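Local coordinates for uncharacterized protein (Magnetospirillum magneticum, PDB 3BHW), which is a BrxA protein that probably takes part in a type 1 BREX system, protecting bacteria against double-stranded DNA phage by preventing replication of the phage DNA, at residues A92-D106 against L185-V199. Residues are numbered along the deposited sequence; the frame is centred on the assembly and turned at random.
Sequences AAAIKHSTLLGDFLD and LRENNEQYVIRCIQV
Helix 191-197 packs into the angle between helices 92-97 and 99-106, its axis inclined at 116° to the first (closest approach 9.2 Å) and 47° to the second (8.5 Å). The closest CA pairs are Lys96-Val193 (5.8 Å) and Asp106-Cys196 (5.0 Å), and Ser98, which caps the second helix by accepting from Leu101 N, marks the bend. Knobs-into-holes packing joins the three helices. Ile95 sits among Tyr192, Val193, Cys196 and Ile197: its CG2 lies 3.7 Å from Cys196 CB, while CD1 meets Ile197 CA and CB. Cys196 enters the hole formed by Ile95, Gly102, Leu105 and Asp106. At Gly102 the absence of a side chain permits this close approach, with the Tyr192 hydroxyl and Cys196 SG both against its backbone. Tyr192 CG is anti to the backbone N (chi1 177°), which carries the ring across to Thr99, Gly102 and Asp103. Tyr192 OH donates to Asp103 OD1 (2.8 Å), meeting it from above the carboxylate plane, whereas Asp103 OD2 is held by Arg7 and Tyr8. Cys196 SG lies over one face of the ring, offset toward its rim.

Salt bridges lie at two edges of this packing. The extended Lys96 chain passes Val193 CG2 and brings NZ 2.6 Å from Glu190 OE2, which accepts through its syn lone pair; Thr69 O also accepts from NZ. Arg195 NE makes a weak, bent bond to Asp106 OD1 (3.0 Å), with guanidinium and carboxylate nearly perpendicular, and a water joins NE to Asp106 OD2. Arg110, farther along helix 99-112, binds both Asp106 OD1 and Arg195 O. Within the all-helical BrxA fold, the contact fastens the C-terminal helix to consecutive helices 83-97 and 99-112, while Leu100 on another side of the latter packs against helix 122-135.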
ATOM      1  N   ALA A  92       3.579  -3.707   1.529  1.00 14.83           N
ATOM      2  CA  ALA A  92       4.171  -3.408   2.821  1.00 14.24           C
ATOM      3  C   ALA A  92       4.553  -1.942   2.798  1.00 13.40           C
ATOM      4  O   ALA A  92       4.393  -1.269   3.818  1.00 15.68           O
ATOM      5  CB  ALA A  92       5.436  -4.245   2.996  1.00 12.99           C
ATOM      6  N   ALA A  93       5.130  -1.501   1.673  1.00 12.74           N
ATOM      7  CA  ALA A  93       5.485  -0.108   1.511  1.00 15.11           C
ATOM      8  C   ALA A  93       4.251   0.761   1.614  1.00 14.84           C
ATOM      9  O   ALA A  93       4.292   1.846   2.231  1.00 15.16           O
ATOM     10  CB  ALA A  93       6.227   0.097   0.193  1.00 15.41           C
ATOM     11  N   ALA A  94       3.131   0.296   1.061  1.00 13.85           N
ATOM     12  CA  ALA A  94       1.891   1.124   1.115  1.00 13.50           C
ATOM     13  C   ALA A  94       1.402   1.226   2.552  1.00 14.87           C
ATOM     14  O   ALA A  94       0.953   2.307   3.000  1.00 13.45           O
ATOM     15  CB  ALA A  94       0.851   0.594   0.228  1.00 14.62           C
ATOM     16  N   ILE A  95       1.497   0.154   3.282  1.00 14.20           N
ATOM     17  CA  ILE A  95       1.160   0.176   4.715  1.00 14.33           C
ATOM     18  C   ILE A  95       2.048   1.116   5.516  1.00 15.45           C
ATOM     19  O   ILE A  95       1.553   2.001   6.261  1.00 15.58           O
ATOM     20  CB  ILE A  95       1.149  -1.220   5.319  1.00 15.08           C
ATOM     21  CG1 ILE A  95      -0.005  -2.000   4.673  1.00 13.03           C
ATOM     22  CG2 ILE A  95       0.972  -1.150   6.865  1.00 13.91           C
ATOM     23  CD1 ILE A  95       0.141  -3.504   4.805  1.00 14.85           C
ATOM     24  N   LYS A  96       3.362   0.956   5.385  1.00 16.32           N
ATOM     25  CA  LYS A  96       4.284   1.862   6.063  1.00 15.99           C
ATOM     26  C   LYS A  96       3.997   3.364   5.807  1.00 15.60           C
ATOM     27  O   LYS A  96       4.105   4.176   6.711  1.00 17.44           O
ATOM     28  CB  LYS A  96       5.731   1.523   5.720  1.00 16.55           C
ATOM     29  CG  LYS A  96       6.679   2.222   6.687  1.00 17.64           C
ATOM     30  CD  LYS A  96       8.026   1.594   6.685  1.00 18.89           C
ATOM     31  CE  LYS A  96       9.013   2.462   7.466  1.00 20.10           C
ATOM     32  NZ  LYS A  96      10.443   2.057   7.277  1.00 17.94           N
ATOM     33  N   HIS A  97       3.646   3.697   4.563  1.00 16.03           N
ATOM     34  CA  HIS A  97       3.406   5.073   4.131  1.00 14.95           C
ATOM     35  C   HIS A  97       2.053   5.591   4.633  1.00 16.07           C
ATOM     36  O   HIS A  97       1.836   6.808   4.777  1.00 17.32           O
ATOM     37  CB  HIS A  97       3.474   5.094   2.587  1.00 16.01           C
ATOM     38  CG  HIS A  97       3.121   6.405   1.980  1.00 18.80           C
ATOM     39  ND1 HIS A  97       1.836   6.692   1.569  1.00 22.71           N
ATOM     40  CD2 HIS A  97       3.875   7.477   1.649  1.00 24.05           C
ATOM     41  CE1 HIS A  97       1.806   7.911   1.063  1.00 25.33           C
ATOM     42  NE2 HIS A  97       3.026   8.412   1.107  1.00 23.41           N
ATOM     43  N   SER A  98       1.118   4.684   4.876  1.00 16.33           N
ATOM     44  CA  SER A  98      -0.266   5.075   5.221  1.00 14.52           C
ATOM     45  C   SER A  98      -0.873   4.474   6.509  1.00 14.91           C
ATOM     46  O   SER A  98      -1.343   3.362   6.512  1.00 15.35           O
ATOM     47  CB  SER A  98      -1.206   4.843   4.057  1.00 16.43           C
ATOM     48  OG  SER A  98      -2.574   5.050   4.421  1.00 15.77           O
ATOM     49  N   THR A  99      -0.893   5.250   7.596  1.00 15.06           N
ATOM     50  CA  THR A  99      -1.587   4.828   8.817  1.00 13.73           C
ATOM     51  C   THR A  99      -3.072   4.575   8.550  1.00 14.86           C
ATOM     52  O   THR A  99      -3.681   3.763   9.219  1.00 15.44           O
ATOM     53  CB  THR A  99      -1.323   5.862   9.956  1.00 14.46           C
ATOM     54  OG1 THR A  99       0.105   5.996  10.112  1.00 16.01           O
ATOM     55  CG2 THR A  99      -1.930   5.401  11.271  1.00 16.30           C
ATOM     56  N   LEU A 100      -3.677   5.302   7.603  1.00 15.04           N
ATOM     57  CA  LEU A 100      -5.074   5.094   7.302  1.00 15.40           C
ATOM     58  C   LEU A 100      -5.318   3.659   6.788  1.00 15.62           C
ATOM     59  O   LEU A 100      -6.284   2.985   7.216  1.00 16.06           O
ATOM     60  CB  LEU A 100      -5.589   6.144   6.303  1.00 16.23           C
ATOM     61  CG  LEU A 100      -7.052   6.026   5.918  1.00 15.69           C
ATOM     62  CD1 LEU A 100      -7.913   6.584   7.010  1.00 19.09           C
ATOM     63  CD2 LEU A 100      -7.232   6.764   4.568  1.00 19.41           C
ATOM     64  N   LEU A 101      -4.460   3.202   5.873  1.00 15.28           N
ATOM     65  CA  LEU A 101      -4.500   1.809   5.382  1.00 15.66           C
ATOM     66  C   LEU A 101      -4.132   0.818   6.492  1.00 16.79           C
ATOM     67  O   LEU A 101      -4.861  -0.126   6.781  1.00 14.93           O
ATOM     68  CB  LEU A 101      -3.583   1.612   4.184  1.00 15.74           C
ATOM     69  CG  LEU A 101      -3.519   0.166   3.666  1.00 13.33           C
ATOM     70  CD1 LEU A 101      -4.865  -0.343   3.083  1.00 16.57           C
ATOM     71  CD2 LEU A 101      -2.434   0.114   2.595  1.00 16.77           C
ATOM     72  N   GLY A 102      -2.988   1.035   7.134  1.00 16.75           N
ATOM     73  CA  GLY A 102      -2.538   0.103   8.172  1.00 17.49           C
ATOM     74  C   GLY A 102      -3.570  -0.123   9.282  1.00 17.59           C
ATOM     75  O   GLY A 102      -3.837  -1.284   9.649  1.00 16.97           O
ATOM     76  N   ASP A 103      -4.155   0.972   9.791  1.00 15.95           N
ATOM     77  CA  ASP A 103      -5.154   0.912  10.857  1.00 15.63           C
ATOM     78  C   ASP A 103      -6.443   0.227  10.362  1.00 15.49           C
ATOM     79  O   ASP A 103      -7.111  -0.450  11.137  1.00 16.63           O
ATOM     80  CB  ASP A 103      -5.471   2.303  11.478  1.00 15.60           C
ATOM     81  CG  ASP A 103      -4.439   2.742  12.496  1.00 16.97           C
ATOM     82  OD1 ASP A 103      -3.403   2.055  12.642  1.00 17.03           O
ATOM     83  OD2 ASP A 103      -4.688   3.785  13.165  1.00 19.02           O
ATOM     84  N   PHE A 104      -6.776   0.390   9.076  1.00 15.72           N
ATOM     85  CA  PHE A 104      -7.915  -0.364   8.526  1.00 16.68           C
ATOM     86  C   PHE A 104      -7.692  -1.884   8.716  1.00 15.84           C
ATOM     87  O   PHE A 104      -8.588  -2.612   9.191  1.00 15.50           O
ATOM     88  CB  PHE A 104      -8.167  -0.002   7.053  1.00 15.94           C
ATOM     89  CG  PHE A 104      -9.506  -0.484   6.533  1.00 18.29           C
ATOM     90  CD1 PHE A 104     -10.653  -0.346   7.293  1.00 12.87           C
ATOM     91  CD2 PHE A 104      -9.585  -1.145   5.299  1.00 16.66           C
ATOM     92  CE1 PHE A 104     -11.907  -0.789   6.803  1.00 13.77           C
ATOM     93  CE2 PHE A 104     -10.824  -1.625   4.807  1.00 16.65           C
ATOM     94  CZ  PHE A 104     -11.994  -1.434   5.571  1.00 17.23           C
ATOM     95  N   LEU A 105      -6.486  -2.329   8.397  1.00 14.65           N
ATOM     96  CA  LEU A 105      -6.088  -3.708   8.439  1.00 14.86           C
ATOM     97  C   LEU A 105      -6.077  -4.136   9.892  1.00 14.91           C
ATOM     98  O   LEU A 105      -6.778  -5.077  10.223  1.00 12.56           O
ATOM     99  CB  LEU A 105      -4.710  -3.839   7.822  1.00 15.36           C
ATOM    100  CG  LEU A 105      -4.780  -3.625   6.318  1.00 15.53           C
ATOM    101  CD1 LEU A 105      -3.385  -3.254   5.739  1.00 14.53           C
ATOM    102  CD2 LEU A 105      -5.365  -4.863   5.666  1.00 19.59           C
ATOM    103  N   ASP A 106      -5.380  -3.368  10.744  1.00 14.42           N
ATOM    104  CA  ASP A 106      -5.167  -3.685  12.131  1.00 16.24           C
ATOM    105  C   ASP A 106      -6.430  -3.731  12.970  1.00 16.15           C
ATOM    106  O   ASP A 106      -6.579  -4.603  13.784  1.00 19.98           O
ATOM    107  CB  ASP A 106      -4.254  -2.583  12.725  1.00 16.68           C
ATOM    108  CG  ASP A 106      -3.660  -2.958  14.114  1.00 19.14           C
ATOM    109  OD1 ASP A 106      -3.467  -4.148  14.407  1.00 19.37           O
ATOM    110  OD2 ASP A 106      -3.312  -2.071  14.869  1.00 20.12           O
ATOM    111  N   LEU A 185      11.013  -7.463   6.501  1.00 19.04           N
ATOM    112  CA  LEU A 185      10.297  -6.675   7.516  1.00 18.91           C
ATOM    113  C   LEU A 185      10.803  -6.892   8.936  1.00 18.66           C
ATOM    114  O   LEU A 185      10.947  -5.919   9.671  1.00 19.20           O
ATOM    115  CB  LEU A 185       8.791  -6.913   7.436  1.00 18.95           C
ATOM    116  CG  LEU A 185       8.025  -6.373   6.218  1.00 17.13           C
ATOM    117  CD1 LEU A 185       6.594  -6.890   6.309  1.00 18.08           C
ATOM    118  CD2 LEU A 185       8.091  -4.792   6.015  1.00 16.41           C
ATOM    119  N   ARG A 186      11.055  -8.157   9.302  1.00 19.18           N
ATOM    120  CA  ARG A 186      11.609  -8.512  10.628  1.00 18.30           C
ATOM    121  C   ARG A 186      12.992  -7.902  10.750  1.00 19.06           C
ATOM    122  O   ARG A 186      13.295  -7.203  11.739  1.00 18.50           O
ATOM    123  CB  ARG A 186      11.626 -10.027  10.859  1.00 19.16           C
ATOM    124  CG  ARG A 186      10.212 -10.615  10.908  1.00 21.26           C
ATOM    125  CD  ARG A 186      10.096 -11.885  11.694  1.00 23.37           C
ATOM    126  NE  ARG A 186       8.810 -12.516  11.416  1.00 27.66           N
ATOM    127  CZ  ARG A 186       8.587 -13.287  10.356  1.00 32.54           C
ATOM    128  NH1 ARG A 186       9.571 -13.532   9.487  1.00 34.31           N
ATOM    129  NH2 ARG A 186       7.387 -13.813  10.164  1.00 36.29           N
ATOM    130  N   GLU A 187      13.825  -8.139   9.735  1.00 19.60           N
ATOM    131  CA  GLU A 187      15.224  -7.701   9.778  1.00 21.00           C
ATOM    132  C   GLU A 187      15.374  -6.180   9.848  1.00 20.15           C
ATOM    133  O   GLU A 187      16.372  -5.674  10.369  1.00 20.50           O
ATOM    134  CB  GLU A 187      16.022  -8.308   8.616  1.00 20.91           C
ATOM    135  CG  GLU A 187      16.104  -9.855   8.710  1.00 24.95           C
ATOM    136  CD  GLU A 187      16.763 -10.513   7.498  1.00 26.15           C
ATOM    137  OE1 GLU A 187      17.425  -9.794   6.701  1.00 33.18           O
ATOM    138  OE2 GLU A 187      16.648 -11.754   7.366  1.00 31.47           O
ATOM    139  N   ASN A 188      14.355  -5.476   9.344  1.00 18.99           N
ATOM    140  CA  ASN A 188      14.295  -4.027   9.376  1.00 18.98           C
ATOM    141  C   ASN A 188      13.394  -3.474  10.459  1.00 17.47           C
ATOM    142  O   ASN A 188      13.088  -2.266  10.455  1.00 17.21           O
ATOM    143  CB  ASN A 188      13.974  -3.487   7.999  1.00 18.94           C
ATOM    144  CG  ASN A 188      15.132  -3.651   7.067  1.00 20.56           C
ATOM    145  OD1 ASN A 188      16.042  -2.805   7.029  1.00 23.62           O
ATOM    146  ND2 ASN A 188      15.140  -4.736   6.331  1.00 21.08           N
ATOM    147  N   ASN A 189      12.984  -4.324  11.397  1.00 17.94           N
ATOM    148  CA  ASN A 189      12.346  -3.817  12.621  1.00 16.90           C
ATOM    149  C   ASN A 189      10.990  -3.160  12.357  1.00 17.18           C
ATOM    150  O   ASN A 189      10.586  -2.194  13.025  1.00 17.27           O
ATOM    151  CB  ASN A 189      13.269  -2.825  13.306  1.00 17.52           C
ATOM    152  CG  ASN A 189      14.652  -3.369  13.473  1.00 19.08           C
ATOM    153  OD1 ASN A 189      14.830  -4.353  14.157  1.00 18.52           O
ATOM    154  ND2 ASN A 189      15.632  -2.773  12.800  1.00 20.75           N
ATOM    155  N   GLU A 190      10.325  -3.641  11.316  1.00 16.22           N
ATOM    156  CA  GLU A 190       9.123  -2.984  10.893  1.00 16.56           C
ATOM    157  C   GLU A 190       7.909  -3.488  11.646  1.00 15.73           C
ATOM    158  O   GLU A 190       6.989  -4.058  11.068  1.00 16.84           O
ATOM    159  CB  GLU A 190       8.926  -3.076   9.389  1.00 16.24           C
ATOM    160  CG  GLU A 190      10.042  -2.507   8.532  1.00 17.44           C
ATOM    161  CD  GLU A 190      10.075  -1.000   8.494  1.00 20.99           C
ATOM    162  OE1 GLU A 190       9.233  -0.353   9.167  1.00 20.34           O
ATOM    163  OE2 GLU A 190      10.932  -0.455   7.747  1.00 23.46           O
ATOM    164  N   GLN A 191       7.905  -3.226  12.953  1.00 15.70           N
ATOM    165  CA  GLN A 191       6.849  -3.665  13.850  1.00 16.37           C
ATOM    166  C   GLN A 191       5.460  -3.358  13.322  1.00 17.17           C
ATOM    167  O   GLN A 191       4.561  -4.225  13.316  1.00 18.13           O
ATOM    168  CB  GLN A 191       6.966  -3.086  15.282  1.00 18.09           C
ATOM    169  CG  GLN A 191       8.428  -2.917  15.827  1.00 19.26           C
ATOM    170  CD  GLN A 191       9.309  -4.145  15.800  1.00 23.34           C
ATOM    171  OE1 GLN A 191       8.837  -5.298  15.924  1.00 23.19           O
ATOM    172  NE2 GLN A 191      10.630  -3.920  15.713  1.00 17.87           N
ATOM    173  N   TYR A 192       5.283  -2.124  12.880  1.00 15.97           N
ATOM    174  CA  TYR A 192       3.932  -1.693  12.542  1.00 16.50           C
ATOM    175  C   TYR A 192       3.483  -2.376  11.289  1.00 14.48           C
ATOM    176  O   TYR A 192       2.353  -2.885  11.247  1.00 15.85           O
ATOM    177  CB  TYR A 192       3.862  -0.175  12.381  1.00 16.00           C
ATOM    178  CG  TYR A 192       2.500   0.377  11.953  1.00 14.97           C
ATOM    179  CD1 TYR A 192       1.490   0.515  12.900  1.00 14.04           C
ATOM    180  CD2 TYR A 192       2.259   0.801  10.623  1.00 13.68           C
ATOM    181  CE1 TYR A 192       0.213   1.053  12.537  1.00 15.04           C
ATOM    182  CE2 TYR A 192       0.992   1.293  10.241  1.00 14.59           C
ATOM    183  CZ  TYR A 192      -0.016   1.415  11.210  1.00 16.48           C
ATOM    184  OH  TYR A 192      -1.256   1.930  10.817  1.00 17.82           O
ATOM    185  N   VAL A 193       4.333  -2.381  10.250  1.00 14.85           N
ATOM    186  CA  VAL A 193       3.947  -3.106   9.000  1.00 13.75           C
ATOM    187  C   VAL A 193       3.664  -4.602   9.274  1.00 15.20           C
ATOM    188  O   VAL A 193       2.646  -5.150   8.828  1.00 15.24           O
ATOM    189  CB  VAL A 193       4.953  -2.855   7.912  1.00 13.88           C
ATOM    190  CG1 VAL A 193       4.576  -3.622   6.663  1.00 14.36           C
ATOM    191  CG2 VAL A 193       5.105  -1.314   7.699  1.00 17.00           C
ATOM    192  N   ILE A 194       4.511  -5.198  10.096  1.00 16.76           N
ATOM    193  CA  ILE A 194       4.353  -6.600  10.442  1.00 17.23           C
ATOM    194  C   ILE A 194       2.970  -6.890  10.989  1.00 17.58           C
ATOM    195  O   ILE A 194       2.321  -7.842  10.558  1.00 19.29           O
ATOM    196  CB  ILE A 194       5.461  -7.094  11.358  1.00 18.47           C
ATOM    197  CG1 ILE A 194       6.805  -7.107  10.582  1.00 15.31           C
ATOM    198  CG2 ILE A 194       5.108  -8.476  11.988  1.00 19.81           C
ATOM    199  CD1 ILE A 194       8.084  -7.310  11.402  1.00 19.57           C
ATOM    200  N   ARG A 195       2.558  -6.088  11.966  1.00 17.87           N
ATOM    201  CA  ARG A 195       1.268  -6.245  12.635  1.00 17.32           C
ATOM    202  C   ARG A 195       0.080  -6.106  11.683  1.00 17.96           C
ATOM    203  O   ARG A 195      -0.943  -6.794  11.839  1.00 18.59           O
ATOM    204  CB  ARG A 195       1.159  -5.198  13.757  1.00 19.32           C
ATOM    205  CG  ARG A 195       0.122  -5.471  14.756  1.00 21.33           C
ATOM    206  CD  ARG A 195      -0.300  -4.114  15.461  1.00 22.33           C
ATOM    207  NE  ARG A 195      -1.308  -4.336  16.484  1.00 30.56           N
ATOM    208  CZ  ARG A 195      -1.054  -4.958  17.626  1.00 29.41           C
ATOM    209  NH1 ARG A 195       0.180  -5.398  17.861  1.00 31.25           N
ATOM    210  NH2 ARG A 195      -2.016  -5.119  18.541  1.00 30.45           N
ATOM    211  N   CYS A 196       0.209  -5.196  10.709  1.00 15.71           N
ATOM    212  CA  CYS A 196      -0.893  -4.859   9.786  1.00 16.53           C
ATOM    213  C   CYS A 196      -0.960  -5.738   8.550  1.00 17.95           C
ATOM    214  O   CYS A 196      -2.034  -5.959   8.020  1.00 18.83           O
ATOM    215  CB  CYS A 196      -0.744  -3.406   9.310  1.00 15.82           C
ATOM    216  SG  CYS A 196      -0.852  -2.137  10.646  1.00 17.16           S
ATOM    217  N   ILE A 197       0.198  -6.238   8.102  1.00 18.93           N
ATOM    218  CA  ILE A 197       0.278  -6.892   6.779  1.00 20.83           C
ATOM    219  C   ILE A 197      -0.301  -8.292   6.790  1.00 23.42           C
ATOM    220  O   ILE A 197      -0.771  -8.798   5.745  1.00 24.74           O
ATOM    221  CB  ILE A 197       1.739  -6.945   6.243  1.00 21.33           C
ATOM    222  CG1 ILE A 197       1.743  -7.271   4.764  1.00 18.97           C
ATOM    223  CG2 ILE A 197       2.584  -7.972   7.007  1.00 20.19           C
ATOM    224  CD1 ILE A 197       3.001  -6.974   4.077  1.00 18.89           C
ATOM    225  N   GLN A 198      -0.246  -8.932   7.951  1.00 25.37           N
ATOM    226  CA  GLN A 198      -0.707 -10.310   8.081  1.00 27.89           C
ATOM    227  C   GLN A 198      -1.756 -10.257   9.167  1.00 28.45           C
ATOM    228  O   GLN A 198      -1.425 -10.100  10.353  1.00 29.49           O
ATOM    229  CB  GLN A 198       0.434 -11.279   8.431  1.00 28.01           C
ATOM    230  CG  GLN A 198       0.059 -12.785   8.307  1.00 30.12           C
ATOM    231  CD  GLN A 198       0.253 -13.356   6.904  1.00 31.73           C
ATOM    232  OE1 GLN A 198       1.390 -13.526   6.444  1.00 34.90           O
ATOM    233  NE2 GLN A 198      -0.857 -13.668   6.219  1.00 28.76           N
ATOM    234  N   VAL A 199      -3.021 -10.322   8.755  1.00 28.89           N
ATOM    235  CA  VAL A 199      -4.130 -10.206   9.697  1.00 29.78           C
ATOM    236  C   VAL A 199      -5.066 -11.404   9.585  1.00 30.99           C
ATOM    237  O   VAL A 199      -6.168 -11.373  10.095  1.00 31.80           O
ATOM    238  CB  VAL A 199      -4.948  -8.888   9.494  1.00 29.87           C
ATOM    239  CG1 VAL A 199      -4.126  -7.638   9.882  1.00 29.06           C
ATOM    240  CG2 VAL A 199      -5.513  -8.802   8.058  1.00 28.88           C
TER
HETATM  241  O   HOH W   1      -4.051  -2.797  17.307  1.00 22.38           O